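Local coordinates for uncharacterized protein (PDB 4H0A) that is of unknown function but belongs to the CAP family of cysteine-rich secretory proteins, its CAP domain preceded in the chain by a CAP-associated N-terminal region, at residues P64-Y69 / N195-E200; F126-K131 / L172-L177; G57-V62 / Y72-K77; Y133-S138 / D179-Q184. One frame throughout, in Å; residues are numbered along the deposited sequence.

Interaction 1: P64-Y69 / N195-E200; sequences PFRDGY and NKRPVE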
# COMPACT_ATOMS: atom_id res chain seq x y z
N PRO A 64 -10.14 -10.45 -8.10
CA PRO A 64 -9.09 -11.43 -7.78
C PRO A 64 -7.70 -10.83 -7.96
O PRO A 64 -7.50 -9.91 -8.75
CB PRO A 64 -9.32 -12.53 -8.82
CG PRO A 64 -9.87 -11.80 -10.01
CD PRO A 64 -10.67 -10.65 -9.48
N PHE A 65 -6.72 -11.43 -7.30
CA PHE A 65 -5.32 -11.13 -7.59
C PHE A 65 -4.55 -12.47 -7.56
O PHE A 65 -5.18 -13.52 -7.36
CB PHE A 65 -4.74 -10.02 -6.73
CG PHE A 65 -4.60 -10.25 -5.26
CD1 PHE A 65 -5.64 -9.94 -4.40
CD2 PHE A 65 -3.37 -10.57 -4.71
CE1 PHE A 65 -5.47 -10.04 -3.02
CE2 PHE A 65 -3.20 -10.67 -3.33
CZ PHE A 65 -4.25 -10.38 -2.50
N ARG A 66 -3.26 -12.47 -7.94
CA ARG A 66 -2.47 -13.71 -8.06
C ARG A 66 -2.48 -14.58 -6.79
O ARG A 66 -2.68 -14.09 -5.69
CB ARG A 66 -0.99 -13.42 -8.44
CG ARG A 66 -0.34 -12.32 -7.60
CD ARG A 66 1.15 -12.49 -7.37
NE ARG A 66 1.94 -12.28 -8.59
CZ ARG A 66 3.23 -11.93 -8.62
NH1 ARG A 66 3.91 -11.74 -7.49
NH2 ARG A 66 3.85 -11.77 -9.78
N ASP A 67 -2.25 -15.88 -6.99
CA ASP A 67 -2.15 -16.91 -5.96
C ASP A 67 -3.50 -17.17 -5.24
O ASP A 67 -3.49 -17.65 -4.11
CB ASP A 67 -1.05 -16.59 -4.93
CG ASP A 67 0.24 -16.12 -5.58
OD1 ASP A 67 0.66 -16.75 -6.58
OD2 ASP A 67 0.79 -15.10 -5.13
N GLY A 68 -4.61 -16.95 -5.93
CA GLY A 68 -5.93 -17.30 -5.42
C GLY A 68 -6.53 -16.45 -4.32
O GLY A 68 -7.41 -16.94 -3.61
N TYR A 69 -6.11 -15.17 -4.20
CA TYR A 69 -6.70 -14.27 -3.23
C TYR A 69 -7.78 -13.39 -3.89
O TYR A 69 -7.81 -13.27 -5.12
CB TYR A 69 -5.64 -13.36 -2.59
CG TYR A 69 -4.64 -14.10 -1.74
CD1 TYR A 69 -4.91 -14.37 -0.40
CD2 TYR A 69 -3.42 -14.51 -2.26
CE1 TYR A 69 -3.97 -15.04 0.40
CE2 TYR A 69 -2.49 -15.18 -1.47
CZ TYR A 69 -2.76 -15.42 -0.13
OH TYR A 69 -1.86 -16.08 0.67
N ASN A 195 1.95 -17.50 -9.57
CA ASN A 195 1.25 -17.86 -10.80
C ASN A 195 0.92 -16.58 -11.59
O ASN A 195 1.16 -15.47 -11.09
CB ASN A 195 -0.01 -18.72 -10.51
CG ASN A 195 -1.17 -18.01 -9.82
OD1 ASN A 195 -1.03 -16.93 -9.24
ND2 ASN A 195 -2.34 -18.64 -9.82
N LYS A 196 0.39 -16.73 -12.80
CA LYS A 196 0.00 -15.62 -13.68
C LYS A 196 -0.95 -14.64 -12.98
O LYS A 196 -1.82 -15.08 -12.22
CB LYS A 196 -0.68 -16.19 -14.95
CG LYS A 196 -1.23 -15.15 -15.93
CD LYS A 196 -1.59 -15.80 -17.27
CE LYS A 196 -2.45 -14.94 -18.16
NZ LYS A 196 -1.71 -13.77 -18.70
N ARG A 197 -0.78 -13.33 -13.22
CA ARG A 197 -1.70 -12.34 -12.65
C ARG A 197 -3.04 -12.43 -13.38
O ARG A 197 -3.04 -12.45 -14.62
CB ARG A 197 -1.15 -10.90 -12.79
CG ARG A 197 0.10 -10.61 -11.99
CD ARG A 197 0.50 -9.15 -12.07
NE ARG A 197 1.58 -8.82 -11.14
CZ ARG A 197 2.88 -9.06 -11.34
NH1 ARG A 197 3.29 -9.64 -12.46
NH2 ARG A 197 3.77 -8.72 -10.41
N PRO A 198 -4.19 -12.46 -12.70
CA PRO A 198 -5.45 -12.42 -13.45
C PRO A 198 -5.60 -11.07 -14.17
O PRO A 198 -4.99 -10.08 -13.75
CB PRO A 198 -6.53 -12.63 -12.38
CG PRO A 198 -5.90 -12.18 -11.12
CD PRO A 198 -4.42 -12.42 -11.24
N VAL A 199 -6.40 -11.04 -15.25
CA VAL A 199 -6.65 -9.83 -16.05
C VAL A 199 -7.16 -8.65 -15.17
O VAL A 199 -6.89 -7.50 -15.50
CB VAL A 199 -7.64 -10.14 -17.23
CG1 VAL A 199 -9.05 -10.46 -16.72
CG2 VAL A 199 -7.68 -8.99 -18.24
N GLU A 200 -7.88 -8.94 -14.07
CA GLU A 200 -8.42 -7.89 -13.19
C GLU A 200 -7.38 -7.23 -12.32
O GLU A 200 -7.67 -6.16 -11.79
CB GLU A 200 -9.49 -8.46 -12.23
CG GLU A 200 -10.75 -8.98 -12.89
CD GLU A 200 -10.71 -10.45 -13.30
OE1 GLU A 200 -9.60 -11.02 -13.38
OE2 GLU A 200 -11.80 -11.01 -13.58
O HOH W 1 -4.90 -16.49 -9.19
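Pro64 to Asp67 and Asn195 to Glu200 run almost exactly antiparallel, 172° between their end-to-end directions, and come closest where the CA atoms of Arg66 and Arg197 lie 4.9 Å apart. The backbone of the loop 195-200 makes no ladder with its partner; the firmer bond runs from Asp67 N to the side chain of Asn195, 2.8 Å to OD1. The donor approaches that amide oxygen tilted 25° from the carbonyl plane. In return Asn195 N gives a weak bond of 3.3 Å to Asp67 OD1, while Asp67 OD2 is taken by His194. The two side chains run in opposite senses, which lets each meet the other's backbone N. Asn195 CG sits between its own N and carbonyl carbon (chi1 69°), and this turns OD1 inward.

Further along, Pro198 lays CD 3.5 Å from Arg66 N, and its CG meets Pro64 CG at 4.1 Å. Pro64 also leans its CG on Glu200, 3.5 Å from OE1. The Arg66 and Arg197 chains run alongside with their guanidinium groups at the same end, NH2 of Arg66 over the guanidinium face of Arg197 and 3.1 Å from its NH2. Both are donors, so the closeness probably costs some repulsion, which the salt bridge from Arg197 to Asp314 should ease. Together these contacts fasten the tight turn of the hairpin formed by strands 61-65 and 69-76 to the linker that leads into helix 201-219, which runs into the CAP family region.

Interaction 2: F126-K131 / L172-L177; sequences FKVDGK and LTKEML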
# COMPACT_ATOMS: atom_id res chain seq x y z
N PHE A 126 8.96 -17.18 11.26
CA PHE A 126 7.78 -18.04 11.32
C PHE A 126 7.84 -19.10 10.24
O PHE A 126 8.69 -19.01 9.34
CB PHE A 126 6.48 -17.20 11.16
CG PHE A 126 6.43 -16.38 9.90
CD1 PHE A 126 5.99 -16.94 8.71
CD2 PHE A 126 6.77 -15.04 9.90
CE1 PHE A 126 5.92 -16.19 7.54
CE2 PHE A 126 6.71 -14.28 8.73
CZ PHE A 126 6.28 -14.86 7.55
N LYS A 127 6.92 -20.06 10.29
CA LYS A 127 6.81 -21.11 9.27
C LYS A 127 5.46 -21.04 8.59
O LYS A 127 4.46 -20.77 9.26
CB LYS A 127 7.01 -22.51 9.87
CG LYS A 127 8.43 -22.78 10.33
CD LYS A 127 8.65 -24.25 10.67
CE LYS A 127 10.10 -24.53 11.00
NZ LYS A 127 10.35 -25.98 11.19
N VAL A 128 5.43 -21.23 7.26
CA VAL A 128 4.21 -21.30 6.44
C VAL A 128 4.26 -22.65 5.76
O VAL A 128 5.07 -22.83 4.85
CB VAL A 128 4.07 -20.14 5.42
CG1 VAL A 128 2.95 -20.42 4.42
CG2 VAL A 128 3.83 -18.82 6.13
N ASP A 129 3.42 -23.62 6.23
CA ASP A 129 3.38 -24.97 5.68
C ASP A 129 4.76 -25.67 5.81
O ASP A 129 5.22 -26.33 4.88
CB ASP A 129 2.90 -24.88 4.20
CG ASP A 129 2.57 -26.19 3.53
OD1 ASP A 129 2.39 -27.19 4.25
OD2 ASP A 129 2.51 -26.21 2.28
N GLY A 130 5.42 -25.47 6.96
CA GLY A 130 6.73 -26.05 7.25
C GLY A 130 7.95 -25.29 6.72
O GLY A 130 9.07 -25.59 7.14
N LYS A 131 7.77 -24.33 5.80
CA LYS A 131 8.88 -23.57 5.22
C LYS A 131 9.18 -22.36 6.09
O LYS A 131 8.29 -21.56 6.35
CB LYS A 131 8.54 -23.14 3.79
CG LYS A 131 9.70 -22.53 3.01
CD LYS A 131 9.28 -22.17 1.58
CE LYS A 131 10.13 -21.08 0.98
NZ LYS A 131 9.64 -20.66 -0.36
N LEU A 172 -2.50 -8.78 9.25
CA LEU A 172 -2.47 -9.89 8.30
C LEU A 172 -1.88 -11.15 8.90
O LEU A 172 -1.18 -11.11 9.91
CB LEU A 172 -1.71 -9.49 7.01
CG LEU A 172 -0.16 -9.40 7.04
CD1 LEU A 172 0.36 -8.96 5.68
CD2 LEU A 172 0.34 -8.42 8.11
N THR A 173 -2.16 -12.29 8.25
CA THR A 173 -1.64 -13.58 8.69
C THR A 173 -0.23 -13.78 8.18
O THR A 173 0.21 -13.11 7.25
CB THR A 173 -2.53 -14.73 8.19
OG1 THR A 173 -2.46 -14.78 6.77
CG2 THR A 173 -3.98 -14.58 8.64
N LYS A 174 0.48 -14.74 8.77
CA LYS A 174 1.83 -15.09 8.34
C LYS A 174 1.86 -15.57 6.85
O LYS A 174 2.83 -15.28 6.15
CB LYS A 174 2.44 -16.15 9.26
CG LYS A 174 1.69 -17.48 9.35
CD LYS A 174 2.29 -18.33 10.49
CE LYS A 174 1.52 -19.60 10.73
NZ LYS A 174 1.73 -20.60 9.65
N GLU A 175 0.79 -16.22 6.35
CA GLU A 175 0.82 -16.69 4.95
C GLU A 175 0.67 -15.50 4.02
O GLU A 175 1.36 -15.48 3.01
CB GLU A 175 -0.14 -17.85 4.58
CG GLU A 175 -1.30 -18.12 5.51
CD GLU A 175 -0.99 -18.69 6.88
OE1 GLU A 175 -0.27 -19.72 6.97
OE2 GLU A 175 -1.43 -18.08 7.88
N MSE A 176 -0.12 -14.45 4.38
CA MSE A 176 -0.19 -13.26 3.53
C MSE A 176 1.16 -12.55 3.55
O MSE A 176 1.63 -12.09 2.52
CB MSE A 176 -1.31 -12.29 3.98
CG MSE A 176 -1.44 -11.06 3.09
SE MSE A 176 -2.40 -11.51 1.47
CE MSE A 176 -1.04 -11.63 0.25
N LEU A 177 1.75 -12.44 4.73
CA LEU A 177 3.05 -11.79 4.89
C LEU A 177 4.13 -12.50 4.03
O LEU A 177 4.90 -11.82 3.35
CB LEU A 177 3.43 -11.81 6.38
CG LEU A 177 4.54 -10.90 6.84
CD1 LEU A 177 4.21 -9.44 6.63
CD2 LEU A 177 4.82 -11.12 8.31
O HOH W 2 1.07 -23.39 8.46
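A beta hairpin with a two-residue loop, closed by a type I' turn from Val128 to Lys131, rests here against the first turn of helix 174-180. Thr173 is the N-cap of that helix, its OG1 accepting a weak bond from the backbone N of selenomethionine Met176. Strand 125-128 supplies Phe126 and Val128 to the helix, whose Lys174, Glu175 and Leu177 meet them; all belong to the CAP-associated N-terminal region.

Phe126 carries the apolar half. Lys174 CB lies over one face of its ring, 4.0 Å from the centroid and 23° off the normal, a CH-pi contact displaced toward the CD1 and CE1 rim. On the far part of the ring CE2 touches Leu177 CD2 at 3.7 Å, and Phe135 of the next strand packs on both residues. Val128 divides its methyls: CG1 meets Glu175 CB at 4.0 Å, whereas CG2 settles on the helix backbone, 3.7 Å from the carbonyl O of Lys174.

The rest of Lys174 travels back along the strand, antiparallel to the Phe126 side chain. Its chain stays extended as far as CE and then kinks (chi4 72°), which swings the ammonium onto the hairpin. There it has several partners: a weak salt bridge to neighbouring Glu175 OE1 at 3.5 Å and a weakly held water that also accepts from Asp129 N, so this water links the turn to the helix. The firm bond goes from Lys174 NZ to Lys127 O, 2.8 Å long, in the carbonyl plane at a C=O...N angle of 153°.

Interaction 3: G57-V62 / Y72-K77; sequences GQADRV and YVFKDK. With EDO (1,2-ethanediol), chain E.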
# COMPACT_ATOMS: atom_id res chain seq x y z
N GLY A 57 -22.60 -3.70 4.55
CA GLY A 57 -23.30 -3.86 3.29
C GLY A 57 -22.30 -4.35 2.26
O GLY A 57 -21.15 -4.68 2.59
N GLN A 58 -22.68 -4.33 1.01
CA GLN A 58 -21.85 -4.86 -0.06
C GLN A 58 -20.60 -4.01 -0.30
O GLN A 58 -20.64 -2.79 -0.20
CB GLN A 58 -22.67 -4.94 -1.35
CG GLN A 58 -23.88 -5.90 -1.24
CD GLN A 58 -23.49 -7.36 -1.17
OE1 GLN A 58 -22.70 -7.84 -1.98
NE2 GLN A 58 -24.05 -8.11 -0.23
N ALA A 59 -19.48 -4.67 -0.62
CA ALA A 59 -18.22 -3.99 -0.90
C ALA A 59 -18.36 -3.12 -2.15
O ALA A 59 -19.20 -3.37 -3.01
CB ALA A 59 -17.10 -5.00 -1.09
N ASP A 60 -17.53 -2.08 -2.22
CA ASP A 60 -17.54 -1.16 -3.36
C ASP A 60 -16.94 -1.80 -4.60
O ASP A 60 -17.40 -1.54 -5.71
CB ASP A 60 -16.76 0.12 -3.00
CG ASP A 60 -17.45 0.90 -1.89
OD1 ASP A 60 -18.58 1.38 -2.12
OD2 ASP A 60 -16.89 0.96 -0.78
N ARG A 61 -15.94 -2.65 -4.40
CA ARG A 61 -15.17 -3.29 -5.44
C ARG A 61 -14.73 -4.67 -4.96
O ARG A 61 -14.29 -4.76 -3.81
CB ARG A 61 -13.93 -2.36 -5.65
CG ARG A 61 -13.22 -2.46 -6.94
CD ARG A 61 -12.40 -1.23 -7.28
NE ARG A 61 -11.50 -0.75 -6.21
CZ ARG A 61 -10.18 -0.93 -6.15
NH1 ARG A 61 -9.55 -1.66 -7.05
NH2 ARG A 61 -9.47 -0.37 -5.16
N VAL A 62 -14.83 -5.72 -5.79
CA VAL A 62 -14.35 -7.07 -5.44
C VAL A 62 -13.59 -7.58 -6.64
O VAL A 62 -14.15 -7.54 -7.73
CB VAL A 62 -15.47 -8.06 -5.04
CG1 VAL A 62 -14.90 -9.45 -4.72
CG2 VAL A 62 -16.28 -7.51 -3.86
N TYR A 72 -11.56 -7.11 -1.30
CA TYR A 72 -12.84 -6.42 -1.11
C TYR A 72 -12.51 -5.04 -0.65
O TYR A 72 -11.77 -4.91 0.33
CB TYR A 72 -13.70 -7.13 -0.04
CG TYR A 72 -14.23 -8.48 -0.46
CD1 TYR A 72 -13.38 -9.58 -0.55
CD2 TYR A 72 -15.59 -8.68 -0.69
CE1 TYR A 72 -13.86 -10.83 -0.96
CE2 TYR A 72 -16.08 -9.93 -1.07
CZ TYR A 72 -15.21 -10.99 -1.22
OH TYR A 72 -15.68 -12.22 -1.58
N VAL A 73 -13.04 -4.01 -1.31
CA VAL A 73 -12.74 -2.65 -0.86
C VAL A 73 -14.01 -2.08 -0.26
O VAL A 73 -15.06 -2.12 -0.90
CB VAL A 73 -12.18 -1.78 -2.00
CG1 VAL A 73 -11.87 -0.36 -1.51
CG2 VAL A 73 -10.93 -2.43 -2.59
N PHE A 74 -13.91 -1.55 0.97
CA PHE A 74 -15.03 -0.90 1.65
C PHE A 74 -14.60 0.50 1.98
O PHE A 74 -13.56 0.68 2.61
CB PHE A 74 -15.40 -1.64 2.94
CG PHE A 74 -15.85 -3.06 2.78
CD1 PHE A 74 -14.93 -4.11 2.82
CD2 PHE A 74 -17.20 -3.37 2.66
CE1 PHE A 74 -15.36 -5.43 2.72
CE2 PHE A 74 -17.62 -4.69 2.57
CZ PHE A 74 -16.70 -5.71 2.60
N LYS A 75 -15.37 1.51 1.56
CA LYS A 75 -14.95 2.86 1.88
C LYS A 75 -16.10 3.81 2.04
O LYS A 75 -17.17 3.62 1.48
CB LYS A 75 -14.00 3.39 0.81
CG LYS A 75 -14.56 3.37 -0.59
CD LYS A 75 -13.61 3.98 -1.60
CE LYS A 75 -14.32 4.22 -2.92
NZ LYS A 75 -13.48 4.97 -3.88
N ASP A 76 -15.85 4.87 2.81
CA ASP A 76 -16.79 5.95 3.02
C ASP A 76 -15.98 7.19 3.39
O ASP A 76 -14.75 7.14 3.37
CB ASP A 76 -17.87 5.56 4.06
CG ASP A 76 -17.41 5.37 5.50
OD1 ASP A 76 -16.32 5.85 5.85
OD2 ASP A 76 -18.18 4.78 6.28
N LYS A 77 -16.62 8.30 3.69
CA LYS A 77 -15.91 9.53 4.01
C LYS A 77 -14.87 9.39 5.13
O LYS A 77 -13.82 10.02 5.02
CB LYS A 77 -16.90 10.66 4.39
CG LYS A 77 -16.25 12.04 4.49
CD LYS A 77 -17.28 13.17 4.45
CE LYS A 77 -17.65 13.59 3.05
NZ LYS A 77 -18.56 14.77 3.04
C1 EDO E . -18.57 1.38 4.96
O1 EDO E . -18.48 1.16 3.57
C2 EDO E . -17.20 1.12 5.60
O2 EDO E . -17.28 1.51 6.96
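Strand 61-65 and strand 69-76 pair antiparallel at Val62 and Tyr72, a non-hydrogen-bonded pair with CA atoms 4.6 Å apart, while Val73 N donates to Arg61 O at 2.9 Å. One residue earlier, Asp60 N continues the joining with a 2.8 Å bond to Val73 O. The Asp60 side chain then does what a strand carbonyl might: CG stands beside its own N (chi1 -66°), and OD2 takes Lys75 N at 2.8 Å. This is the edge hairpin of a seven-stranded antiparallel sheet, entered from helix 50-56 through Gly57.

Val62 stands over the Tyr72 ring, CG1 being 3.9 Å from the centroid and 15° off the normal, with CG2 tucked against the CD2 rim. Ala59 CB serves two rings: it lies near the plane at the edge of Tyr72 and over the face of Phe74, 3.9 Å from that centroid. Gly57 O meets the Phe74 edge in plane at CE2, 3.5 Å away. Arg61 extends beside Val73 in the same sense, Val73 CG2 lying over the guanidinium face. That guanidinium and Lys75 NZ both form salt bridges with Glu211 of helix 201-219, which packs on this side of the hairpin.

Interaction 4: Y133-S138 / D179-Q184; sequences YEFELS and DIEPYQ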
# COMPACT_ATOMS: atom_id res chain seq x y z
N TYR A 133 10.49 -18.69 7.16
CA TYR A 133 10.62 -17.33 6.63
C TYR A 133 11.22 -16.46 7.72
O TYR A 133 10.70 -16.46 8.83
CB TYR A 133 9.26 -16.77 6.20
CG TYR A 133 8.73 -17.42 4.95
CD1 TYR A 133 7.98 -18.59 5.01
CD2 TYR A 133 9.04 -16.91 3.69
CE1 TYR A 133 7.53 -19.21 3.85
CE2 TYR A 133 8.58 -17.53 2.53
CZ TYR A 133 7.83 -18.69 2.61
OH TYR A 133 7.38 -19.29 1.46
N GLU A 134 12.32 -15.77 7.42
CA GLU A 134 12.95 -14.87 8.38
C GLU A 134 13.24 -13.55 7.68
O GLU A 134 13.88 -13.55 6.63
CB GLU A 134 14.23 -15.46 8.97
CG GLU A 134 14.67 -14.72 10.21
CD GLU A 134 15.97 -15.20 10.82
OE1 GLU A 134 16.64 -16.06 10.20
OE2 GLU A 134 16.33 -14.71 11.91
N PHE A 135 12.72 -12.44 8.22
CA PHE A 135 12.90 -11.12 7.62
C PHE A 135 14.03 -10.35 8.27
O PHE A 135 14.17 -10.40 9.49
CB PHE A 135 11.62 -10.29 7.72
CG PHE A 135 10.48 -10.78 6.86
CD1 PHE A 135 10.62 -10.82 5.47
CD2 PHE A 135 9.26 -11.11 7.41
CE1 PHE A 135 9.55 -11.21 4.67
CE2 PHE A 135 8.20 -11.52 6.60
CZ PHE A 135 8.35 -11.57 5.24
N GLU A 136 14.80 -9.62 7.45
CA GLU A 136 15.90 -8.75 7.89
C GLU A 136 15.37 -7.31 7.84
O GLU A 136 15.45 -6.69 6.78
CB GLU A 136 17.12 -8.94 6.97
CG GLU A 136 17.74 -10.33 7.02
CD GLU A 136 18.30 -10.71 8.38
OE1 GLU A 136 19.00 -9.88 8.99
OE2 GLU A 136 18.02 -11.85 8.83
N LEU A 137 14.76 -6.82 8.94
CA LEU A 137 14.17 -5.47 8.95
C LEU A 137 15.24 -4.37 9.03
O LEU A 137 15.99 -4.33 10.01
CB LEU A 137 13.13 -5.29 10.08
CG LEU A 137 11.66 -5.45 9.63
CD1 LEU A 137 11.33 -6.89 9.37
CD2 LEU A 137 10.70 -4.85 10.65
N SER A 138 15.28 -3.47 8.02
CA SER A 138 16.23 -2.34 7.97
C SER A 138 15.87 -1.27 9.00
O SER A 138 14.83 -1.37 9.66
CB SER A 138 16.27 -1.72 6.57
OG SER A 138 15.09 -1.01 6.23
N ASP A 179 3.57 -14.24 1.28
CA ASP A 179 3.19 -14.00 -0.10
C ASP A 179 3.58 -12.57 -0.54
O ASP A 179 4.20 -12.41 -1.58
CB ASP A 179 1.69 -14.26 -0.27
CG ASP A 179 1.25 -14.35 -1.71
OD1 ASP A 179 0.92 -13.30 -2.29
OD2 ASP A 179 1.21 -15.48 -2.24
N ILE A 180 3.25 -11.54 0.27
CA ILE A 180 3.61 -10.15 -0.05
C ILE A 180 5.13 -9.98 0.01
O ILE A 180 5.68 -9.32 -0.87
CB ILE A 180 2.92 -9.11 0.88
CG1 ILE A 180 1.41 -9.11 0.65
CG2 ILE A 180 3.51 -7.69 0.68
CD1 ILE A 180 0.61 -8.24 1.60
N GLU A 181 5.79 -10.55 1.05
CA GLU A 181 7.23 -10.42 1.29
C GLU A 181 7.63 -8.92 1.32
O GLU A 181 8.38 -8.47 0.46
CB GLU A 181 7.99 -11.21 0.19
CG GLU A 181 9.46 -11.43 0.47
CD GLU A 181 10.19 -12.09 -0.69
OE1 GLU A 181 9.64 -13.07 -1.25
OE2 GLU A 181 11.31 -11.64 -1.02
N PRO A 182 7.07 -8.12 2.25
CA PRO A 182 7.37 -6.67 2.24
C PRO A 182 8.74 -6.28 2.79
O PRO A 182 9.09 -5.10 2.71
CB PRO A 182 6.23 -6.05 3.07
CG PRO A 182 5.55 -7.17 3.77
CD PRO A 182 6.15 -8.48 3.35
N TYR A 183 9.51 -7.23 3.34
CA TYR A 183 10.84 -6.97 3.87
C TYR A 183 11.84 -7.90 3.21
O TYR A 183 11.46 -8.91 2.61
CB TYR A 183 10.87 -7.15 5.39
CG TYR A 183 9.72 -6.50 6.11
CD1 TYR A 183 9.75 -5.16 6.44
CD2 TYR A 183 8.59 -7.23 6.45
CE1 TYR A 183 8.68 -4.55 7.09
CE2 TYR A 183 7.51 -6.64 7.11
CZ TYR A 183 7.57 -5.29 7.43
OH TYR A 183 6.52 -4.73 8.11
N GLN A 184 13.12 -7.55 3.30
CA GLN A 184 14.19 -8.37 2.74
C GLN A 184 14.26 -9.68 3.50
O GLN A 184 14.21 -9.68 4.73
CB GLN A 184 15.53 -7.62 2.82
CG GLN A 184 16.66 -8.30 2.05
CD GLN A 184 17.95 -7.51 2.09
OE1 GLN A 184 18.14 -6.62 2.94
NE2 GLN A 184 18.88 -7.82 1.20
O HOH W 3 14.02 -5.21 4.71
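The Phe135 and Tyr183 side chains cross, and Phe135 is the one to follow. Its CB is 4.0 Å from Tyr183 CB, and CG, beside the backbone N (chi1 -70°), carries the ring in between the chain of Tyr183 and helix 174-180. CD1 touches Tyr183 CB at 3.7 Å and also faces the Tyr183 carbonyl O, 3.5 Å away. Beyond it CE1 approaches Glu181 CA where the chain leaves the helix, and CZ at the tip reaches Pro182 CD at 4.2 Å. Over the ring's centre hangs Tyr183 CD2: an edge-to-face (T-shaped) pair, Tyr183 presenting the edge, centroids 5.4 Å apart and planes at 67°.

Tyr183 is itself sandwiched, with Leu137 CD1 over one face, 3.9 Å from the centroid, and Pro182 CB over the other. Its hydroxyl is engaged by Gln145 and Gln156. Alongside, Glu136 N gives Gln184 O a nearly straight bond of 2.8 Å (176° at the hydrogen), and a water bridges Glu136 O to Gln184 N. The chemistry thus divides the work: rings and prolyl carbons meet through apolar and CH-pi contacts, while the backbones are joined beside them by one short bond and a bridging water.

Interactions 2 and 4 work as one unit, their centres 11 Å apart: interaction 2 seats the hairpin of strands 125-128 and 131-136 on helix 174-180 and interaction 4 on the chain that follows it, and Phe126 CE2 meets Phe135 CE2 at 3.8 Å. Interaction 1 joins them from the other hairpin, Tyr69 CE1 lying 4.0 Å from SE of Met176. Asp67 OD2 comes 2.9 Å from Asp179 OD2, so a proton may be shared there, or the charge eased by His194, which bonds to Asp67 OD2. Interaction 3 shares strand 61-65 with interaction 1, but its nearest atoms stay about 11 Å from interaction 2. The ethanediol touching interaction 3 is probably from the crystallisation liquor.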